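Local coordinates for protein Myo-inositol phosphohydrolase (Mitsuokella multacida, PDB 4WU3) that probably dephosphorylates inositol hexakisphosphate (phytate) as a PTP-like phytase, and binds inositol tetrakisphosphate in pockets of its two phosphatase-like repeats, at residues 345-356 with 393-404. The protein carries 2 engineered substitutions. Sequence-based numbering, arbitrary orientation.
Sequences DTKDRNQLPRNF and SAEFSNGELQAM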
ATOM      1  N   ASP A 345     -31.221   4.144  22.662  1.00 13.91           N
ATOM      2  CA  ASP A 345     -31.782   5.047  21.654  1.00 13.41           C
ATOM      3  C   ASP A 345     -32.509   6.193  22.325  1.00 13.31           C
ATOM      4  O   ASP A 345     -32.351   7.349  21.950  1.00 13.24           O
ATOM      5  CB  ASP A 345     -32.767   4.309  20.741  1.00 14.23           C
ATOM      6  CG  ASP A 345     -32.076   3.372  19.762  1.00 15.80           C
ATOM      7  OD1 ASP A 345     -30.884   3.587  19.478  1.00 15.68           O
ATOM      8  OD2 ASP A 345     -32.726   2.424  19.274  1.00 15.99           O
ATOM      9  N   THR A 346     -33.335   5.863  23.311  1.00 13.76           N
ATOM     10  CA  THR A 346     -34.067   6.875  24.046  1.00 14.35           C
ATOM     11  C   THR A 346     -34.510   6.329  25.398  1.00 16.17           C
ATOM     12  O   THR A 346     -35.008   5.206  25.525  1.00 16.65           O
ATOM     13  CB  THR A 346     -35.263   7.431  23.239  1.00 14.71           C
ATOM     14  OG1 THR A 346     -35.962   8.412  24.020  1.00 14.01           O
ATOM     15  CG2 THR A 346     -36.222   6.328  22.843  1.00 14.90           C
ATOM     16  N   LYS A 347     -34.288   7.149  26.411  1.00 18.38           N
ATOM     17  CA  LYS A 347     -34.589   6.800  27.775  1.00 19.38           C
ATOM     18  C   LYS A 347     -36.077   6.906  28.015  1.00 17.65           C
ATOM     19  O   LYS A 347     -36.745   7.748  27.436  1.00 16.77           O
ATOM     20  CB  LYS A 347     -33.881   7.764  28.705  1.00 20.12           C
ATOM     21  CG  LYS A 347     -33.272   7.084  29.895  1.00 26.75           C
ATOM     22  CD  LYS A 347     -32.705   8.109  30.858  1.00 34.72           C
ATOM     23  CE  LYS A 347     -33.063   7.759  32.291  1.00 33.08           C
ATOM     24  NZ  LYS A 347     -32.418   8.700  33.236  1.00 39.04           N
ATOM     25  N   ASP A 348     -36.588   6.050  28.883  1.00 18.46           N
ATOM     26  CA  ASP A 348     -38.002   6.055  29.226  1.00 18.86           C
ATOM     27  C   ASP A 348     -38.354   7.341  29.952  1.00 23.22           C
ATOM     28  O   ASP A 348     -37.908   7.570  31.081  1.00 24.86           O
ATOM     29  CB  ASP A 348     -38.307   4.860  30.111  1.00 19.40           C
ATOM     30  CG  ASP A 348     -39.786   4.663  30.344  1.00 21.84           C
ATOM     31  OD1 ASP A 348     -40.596   5.468  29.829  1.00 22.47           O
ATOM     32  OD2 ASP A 348     -40.136   3.697  31.060  1.00 21.49           O
ATOM     33  N   ARG A 349     -39.154   8.174  29.291  1.00 24.63           N
ATOM     34  CA  ARG A 349     -39.500   9.498  29.781  1.00 25.52           C
ATOM     35  C   ARG A 349     -40.932   9.845  29.391  1.00 25.51           C
ATOM     36  O   ARG A 349     -41.406   9.447  28.326  1.00 24.34           O
ATOM     37  CB  ARG A 349     -38.538  10.528  29.189  1.00 30.81           C
ATOM     38  CG  ARG A 349     -37.082  10.287  29.558  1.00 35.00           C
ATOM     39  CD  ARG A 349     -36.150  11.175  28.747  1.00 40.98           C
ATOM     40  NE  ARG A 349     -36.017  10.715  27.367  1.00 39.57           N
ATOM     41  CZ  ARG A 349     -35.362  11.373  26.415  1.00 36.50           C
ATOM     42  NH1 ARG A 349     -34.784  12.534  26.682  1.00 33.49           N
ATOM     43  NH2 ARG A 349     -35.294  10.871  25.188  1.00 36.94           N
ATOM     44  N   ASN A 350     -41.610  10.597  30.253  1.00 25.84           N
ATOM     45  CA  ASN A 350     -42.993  11.005  30.011  1.00 25.00           C
ATOM     46  C   ASN A 350     -43.088  12.311  29.229  1.00 25.67           C
ATOM     47  O   ASN A 350     -43.388  13.375  29.782  1.00 29.95           O
ATOM     48  CB  ASN A 350     -43.738  11.131  31.335  1.00 27.01           C
ATOM     49  CG  ASN A 350     -43.841   9.807  32.067  1.00 33.81           C
ATOM     50  OD1 ASN A 350     -43.814   8.739  31.451  1.00 41.94           O
ATOM     51  ND2 ASN A 350     -43.951   9.867  33.390  1.00 36.10           N
ATOM     52  N   GLN A 351     -42.827  12.217  27.931  1.00 23.69           N
ATOM     53  CA  GLN A 351     -42.872  13.362  27.039  1.00 23.34           C
ATOM     54  C   GLN A 351     -42.871  12.847  25.602  1.00 19.98           C
ATOM     55  O   GLN A 351     -42.581  11.682  25.358  1.00 19.43           O
ATOM     56  CB  GLN A 351     -41.671  14.284  27.287  1.00 25.63           C
ATOM     57  CG  GLN A 351     -40.329  13.636  26.996  1.00 29.19           C
ATOM     58  CD  GLN A 351     -39.166  14.390  27.613  1.00 32.98           C
ATOM     59  OE1 GLN A 351     -39.318  15.068  28.619  1.00 36.37           O
ATOM     60  NE2 GLN A 351     -37.993  14.266  27.014  1.00 32.77           N
ATOM     61  N   LEU A 352     -43.207  13.709  24.651  1.00 17.52           N
ATOM     62  CA  LEU A 352     -43.212  13.310  23.258  1.00 16.76           C
ATOM     63  C   LEU A 352     -41.798  12.920  22.830  1.00 17.07           C
ATOM     64  O   LEU A 352     -40.819  13.479  23.324  1.00 16.64           O
ATOM     65  CB  LEU A 352     -43.731  14.452  22.383  1.00 17.88           C
ATOM     66  CG  LEU A 352     -45.187  14.872  22.613  1.00 16.10           C
ATOM     67  CD1 LEU A 352     -45.446  16.245  22.002  1.00 16.50           C
ATOM     68  CD2 LEU A 352     -46.132  13.829  22.039  1.00 15.27           C
ATOM     69  N   PRO A 353     -41.684  11.944  21.917  1.00 16.63           N
ATOM     70  CA  PRO A 353     -40.369  11.537  21.464  1.00 15.57           C
ATOM     71  C   PRO A 353     -39.692  12.674  20.718  1.00 16.33           C
ATOM     72  O   PRO A 353     -40.363  13.627  20.307  1.00 19.48           O
ATOM     73  CB  PRO A 353     -40.667  10.366  20.528  1.00 16.06           C
ATOM     74  CG  PRO A 353     -42.053  10.615  20.038  1.00 16.52           C
ATOM     75  CD  PRO A 353     -42.761  11.233  21.206  1.00 17.26           C
ATOM     76  N   ARG A 354     -38.375  12.586  20.563  1.00 14.51           N
ATOM     77  CA  ARG A 354     -37.619  13.576  19.809  1.00 13.50           C
ATOM     78  C   ARG A 354     -38.163  13.718  18.385  1.00 11.92           C
ATOM     79  O   ARG A 354     -38.653  12.757  17.797  1.00 11.03           O
ATOM     80  CB  ARG A 354     -36.151  13.169  19.780  1.00 15.76           C
ATOM     81  CG  ARG A 354     -35.199  14.219  19.236  1.00 20.61           C
ATOM     82  CD  ARG A 354     -33.751  13.908  19.608  1.00 25.32           C
ATOM     83  NE  ARG A 354     -33.365  12.536  19.268  1.00 29.64           N
ATOM     84  CZ  ARG A 354     -32.525  12.202  18.289  1.00 36.29           C
ATOM     85  NH1 ARG A 354     -31.950  13.141  17.541  1.00 39.17           N
ATOM     86  NH2 ARG A 354     -32.251  10.920  18.062  1.00 36.59           N
ATOM     87  N   ASN A 355     -38.108  14.930  17.853  1.00 10.76           N
ATOM     88  CA  ASN A 355     -38.475  15.208  16.456  1.00 11.07           C
ATOM     89  C   ASN A 355     -39.894  14.774  16.087  1.00 11.82           C
ATOM     90  O   ASN A 355     -40.150  14.342  14.945  1.00 10.40           O
ATOM     91  CB  ASN A 355     -37.468  14.553  15.501  1.00 10.81           C
ATOM     92  CG  ASN A 355     -36.071  15.115  15.658  1.00 10.40           C
ATOM     93  OD1 ASN A 355     -35.899  16.299  15.936  1.00 10.58           O
ATOM     94  ND2 ASN A 355     -35.068  14.272  15.474  1.00 10.15           N
ATOM     95  N   PHE A 356     -40.808  14.903  17.050  1.00 10.86           N
ATOM     96  CA  PHE A 356     -42.199  14.511  16.856  1.00 11.15           C
ATOM     97  C   PHE A 356     -42.923  15.594  16.097  1.00 10.98           C
ATOM     98  O   PHE A 356     -42.748  16.769  16.401  1.00 14.60           O
ATOM     99  CB  PHE A 356     -42.915  14.311  18.199  1.00 10.70           C
ATOM    100  CG  PHE A 356     -44.395  14.011  18.061  1.00 10.16           C
ATOM    101  CD1 PHE A 356     -44.831  12.731  17.782  1.00  9.28           C
ATOM    102  CD2 PHE A 356     -45.345  15.013  18.200  1.00  9.83           C
ATOM    103  CE1 PHE A 356     -46.183  12.451  17.647  1.00  9.20           C
ATOM    104  CE2 PHE A 356     -46.695  14.732  18.084  1.00  9.70           C
ATOM    105  CZ  PHE A 356     -47.114  13.448  17.799  1.00  9.34           C
ATOM    106  N   SER A 393     -41.391  10.713  14.045  1.00  9.20           N
ATOM    107  CA  SER A 393     -40.540  11.035  15.170  1.00  9.48           C
ATOM    108  C   SER A 393     -39.346  10.108  15.236  1.00 10.11           C
ATOM    109  O   SER A 393     -39.235   9.147  14.475  1.00  9.47           O
ATOM    110  CB  SER A 393     -41.319  10.908  16.482  1.00 10.13           C
ATOM    111  OG  SER A 393     -41.601   9.543  16.781  1.00  9.46           O
ATOM    112  N   ALA A 394     -38.469  10.402  16.184  1.00 10.44           N
ATOM    113  CA  ALA A 394     -37.419   9.485  16.580  1.00 11.23           C
ATOM    114  C   ALA A 394     -38.026   8.250  17.226  1.00 12.05           C
ATOM    115  O   ALA A 394     -39.236   8.177  17.433  1.00 13.02           O
ATOM    116  CB  ALA A 394     -36.471  10.168  17.554  1.00 11.60           C
ATOM    117  N   GLU A 395     -37.184   7.274  17.534  1.00 11.24           N
ATOM    118  CA  GLU A 395     -37.634   6.108  18.267  1.00 11.68           C
ATOM    119  C   GLU A 395     -38.251   6.544  19.593  1.00 10.48           C
ATOM    120  O   GLU A 395     -37.937   7.617  20.106  1.00 10.03           O
ATOM    121  CB  GLU A 395     -36.470   5.157  18.520  1.00 12.40           C
ATOM    122  CG  GLU A 395     -36.886   3.859  19.180  1.00 13.47           C
ATOM    123  CD  GLU A 395     -37.734   3.001  18.272  1.00 15.75           C
ATOM    124  OE1 GLU A 395     -37.187   2.263  17.434  1.00 15.28           O
ATOM    125  OE2 GLU A 395     -38.965   3.061  18.392  1.00 21.05           O
ATOM    126  N   PHE A 396     -39.130   5.710  20.140  1.00 10.82           N
ATOM    127  CA  PHE A 396     -39.832   6.026  21.390  1.00 10.00           C
ATOM    128  C   PHE A 396     -39.670   4.931  22.446  1.00 11.02           C
ATOM    129  O   PHE A 396     -39.785   3.734  22.157  1.00 10.18           O
ATOM    130  CB  PHE A 396     -41.333   6.264  21.137  1.00  9.68           C
ATOM    131  CG  PHE A 396     -41.984   5.220  20.266  1.00  8.69           C
ATOM    132  CD1 PHE A 396     -42.353   3.994  20.787  1.00  9.04           C
ATOM    133  CD2 PHE A 396     -42.219   5.469  18.922  1.00  9.36           C
ATOM    134  CE1 PHE A 396     -42.943   3.030  19.988  1.00  8.76           C
ATOM    135  CE2 PHE A 396     -42.816   4.516  18.109  1.00  8.77           C
ATOM    136  CZ  PHE A 396     -43.183   3.294  18.648  1.00  8.99           C
ATOM    137  N   SER A 397     -39.392   5.363  23.671  1.00 10.73           N
ATOM    138  CA  SER A 397     -39.495   4.513  24.834  1.00 11.39           C
ATOM    139  C   SER A 397     -40.982   4.340  25.159  1.00 12.82           C
ATOM    140  O   SER A 397     -41.833   4.976  24.535  1.00 12.78           O
ATOM    141  CB  SER A 397     -38.818   5.198  26.005  1.00 10.78           C
ATOM    142  OG  SER A 397     -39.421   6.453  26.228  1.00 11.02           O
ATOM    143  N   ASN A 398     -41.287   3.521  26.165  1.00 14.72           N
ATOM    144  CA  ASN A 398     -42.671   3.341  26.619  1.00 16.97           C
ATOM    145  C   ASN A 398     -43.318   4.651  27.027  1.00 14.95           C
ATOM    146  O   ASN A 398     -44.443   4.958  26.640  1.00 15.49           O
ATOM    147  CB  ASN A 398     -42.747   2.385  27.806  1.00 19.38           C
ATOM    148  CG  ASN A 398     -44.172   2.204  28.308  1.00 25.40           C
ATOM    149  OD1 ASN A 398     -45.112   2.134  27.516  1.00 27.88           O
ATOM    150  ND2 ASN A 398     -44.343   2.162  29.624  1.00 28.42           N
ATOM    151  N   GLY A 399     -42.594   5.421  27.823  1.00 15.29           N
ATOM    152  CA  GLY A 399     -43.095   6.690  28.319  1.00 15.52           C
ATOM    153  C   GLY A 399     -43.414   7.643  27.197  1.00 13.39           C
ATOM    154  O   GLY A 399     -44.338   8.438  27.304  1.00 14.04           O
ATOM    155  N   GLU A 400     -42.630   7.587  26.131  1.00 12.87           N
ATOM    156  CA  GLU A 400     -42.835   8.504  25.021  1.00 12.35           C
ATOM    157  C   GLU A 400     -43.990   8.024  24.165  1.00 11.82           C
ATOM    158  O   GLU A 400     -44.722   8.822  23.600  1.00 11.05           O
ATOM    159  CB  GLU A 400     -41.564   8.653  24.204  1.00 12.69           C
ATOM    160  CG  GLU A 400     -40.494   9.437  24.938  1.00 13.36           C
ATOM    161  CD  GLU A 400     -39.130   9.261  24.327  1.00 13.52           C
ATOM    162  OE1 GLU A 400     -38.674   8.103  24.212  1.00 15.59           O
ATOM    163  OE2 GLU A 400     -38.513  10.284  23.973  1.00 12.55           O
ATOM    164  N   LEU A 401     -44.176   6.717  24.087  1.00 11.93           N
ATOM    165  CA  LEU A 401     -45.340   6.215  23.380  1.00 14.16           C
ATOM    166  C   LEU A 401     -46.612   6.659  24.098  1.00 15.17           C
ATOM    167  O   LEU A 401     -47.578   7.063  23.450  1.00 14.08           O
ATOM    168  CB  LEU A 401     -45.318   4.701  23.253  1.00 12.68           C
ATOM    169  CG  LEU A 401     -46.557   4.146  22.557  1.00 12.23           C
ATOM    170  CD1 LEU A 401     -46.643   4.597  21.109  1.00 12.36           C
ATOM    171  CD2 LEU A 401     -46.553   2.634  22.643  1.00 13.69           C
ATOM    172  N   GLN A 402     -46.601   6.607  25.427  1.00 16.27           N
ATOM    173  CA  GLN A 402     -47.779   7.018  26.207  1.00 19.66           C
ATOM    174  C   GLN A 402     -48.125   8.475  25.932  1.00 18.49           C
ATOM    175  O   GLN A 402     -49.299   8.826  25.855  1.00 23.60           O
ATOM    176  CB  GLN A 402     -47.575   6.807  27.714  1.00 20.55           C
ATOM    177  CG  GLN A 402     -47.321   5.359  28.118  1.00 21.23           C
ATOM    178  CD  GLN A 402     -48.457   4.421  27.724  1.00 26.14           C
ATOM    179  OE1 GLN A 402     -49.634   4.762  27.839  1.00 31.30           O
ATOM    180  NE2 GLN A 402     -48.105   3.233  27.261  1.00 28.30           N
ATOM    181  N   ALA A 403     -47.117   9.323  25.774  1.00 16.00           N
ATOM    182  CA  ALA A 403     -47.362  10.734  25.495  1.00 16.64           C
ATOM    183  C   ALA A 403     -47.899  10.971  24.077  1.00 17.55           C
ATOM    184  O   ALA A 403     -48.684  11.894  23.859  1.00 16.26           O
ATOM    185  CB  ALA A 403     -46.097  11.544  25.716  1.00 16.82           C
ATOM    186  N   MET A 404     -47.468  10.155  23.117  1.00 19.09           N
ATOM    187  CA  MET A 404     -47.935  10.287  21.730  1.00 19.61           C
ATOM    188  C   MET A 404     -49.401   9.908  21.591  1.00 19.00           C
ATOM    189  O   MET A 404     -50.125  10.461  20.771  1.00 16.35           O
ATOM    190  CB  MET A 404     -47.165   9.357  20.813  1.00 21.28           C
ATOM    191  CG  MET A 404     -45.766   9.794  20.462  1.00 24.41           C
ATOM    192  SD  MET A 404     -44.993   8.580  19.375  1.00 29.11           S
ATOM    193  CE  MET A 404     -46.303   8.298  18.204  1.00 29.64           C
TER
HETATM  194  O   HOH W   1     -42.679   3.430  31.455  1.00 30.95           O
HETATM  195  O   HOH W   2     -45.832   9.833  29.068  1.00 26.35           O
HETATM  196  O   HOH W   3     -38.126  12.733  24.071  1.00 14.75           O
HETATM  197  O   HOH W   4     -37.052  10.098  21.401  1.00 17.63           O
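T346 and E400 meet where the loop 347-356 folds over the start of helix 398-411. With its hydroxyl anti to the backbone N (chi1 179°), T346 gives a bond from OG1 to E400 OE1 on the syn side of the carboxylate, at 2.7 Å. From the anti side the same oxygen takes S397 N, at 2.9 Å, and S397 OG, so three donors grip it. R349 lies alongside E400, pointing the same way, its guanidinium plane turned 57° from the carboxylate. R349 NH2 bonds to T346 OG1 in the guanidinium plane, whereas E400 OE2 stands well out of it, 3.5 Å from R349 NH2, a salt bridge of charge alone. Waters 3 and 4 tie E400 OE2 to L352 O and R354 N. S397 is the N-cap, and its OG takes a weak bond from E400 N; with the E400 carboxylate returning to S397 N this makes a capping box. A lysine in place of E400 would probably leave T346 OG1 and S397 N without their acceptor and set a second positive charge beside R349. The P353 ring crosses the M404 side chain at about a right angle, P353 CD pressed tightly on M404 CG at 3.4 Å. M404 also meets the F356 ring obliquely, a Met-aromatic contact with SD 5.4 Å from the centroid. A394 N bonds almost straight to R354 O at 2.9 Å, and the R354 side chain lies about 5 Å from the bound inositol tetrakisphosphate.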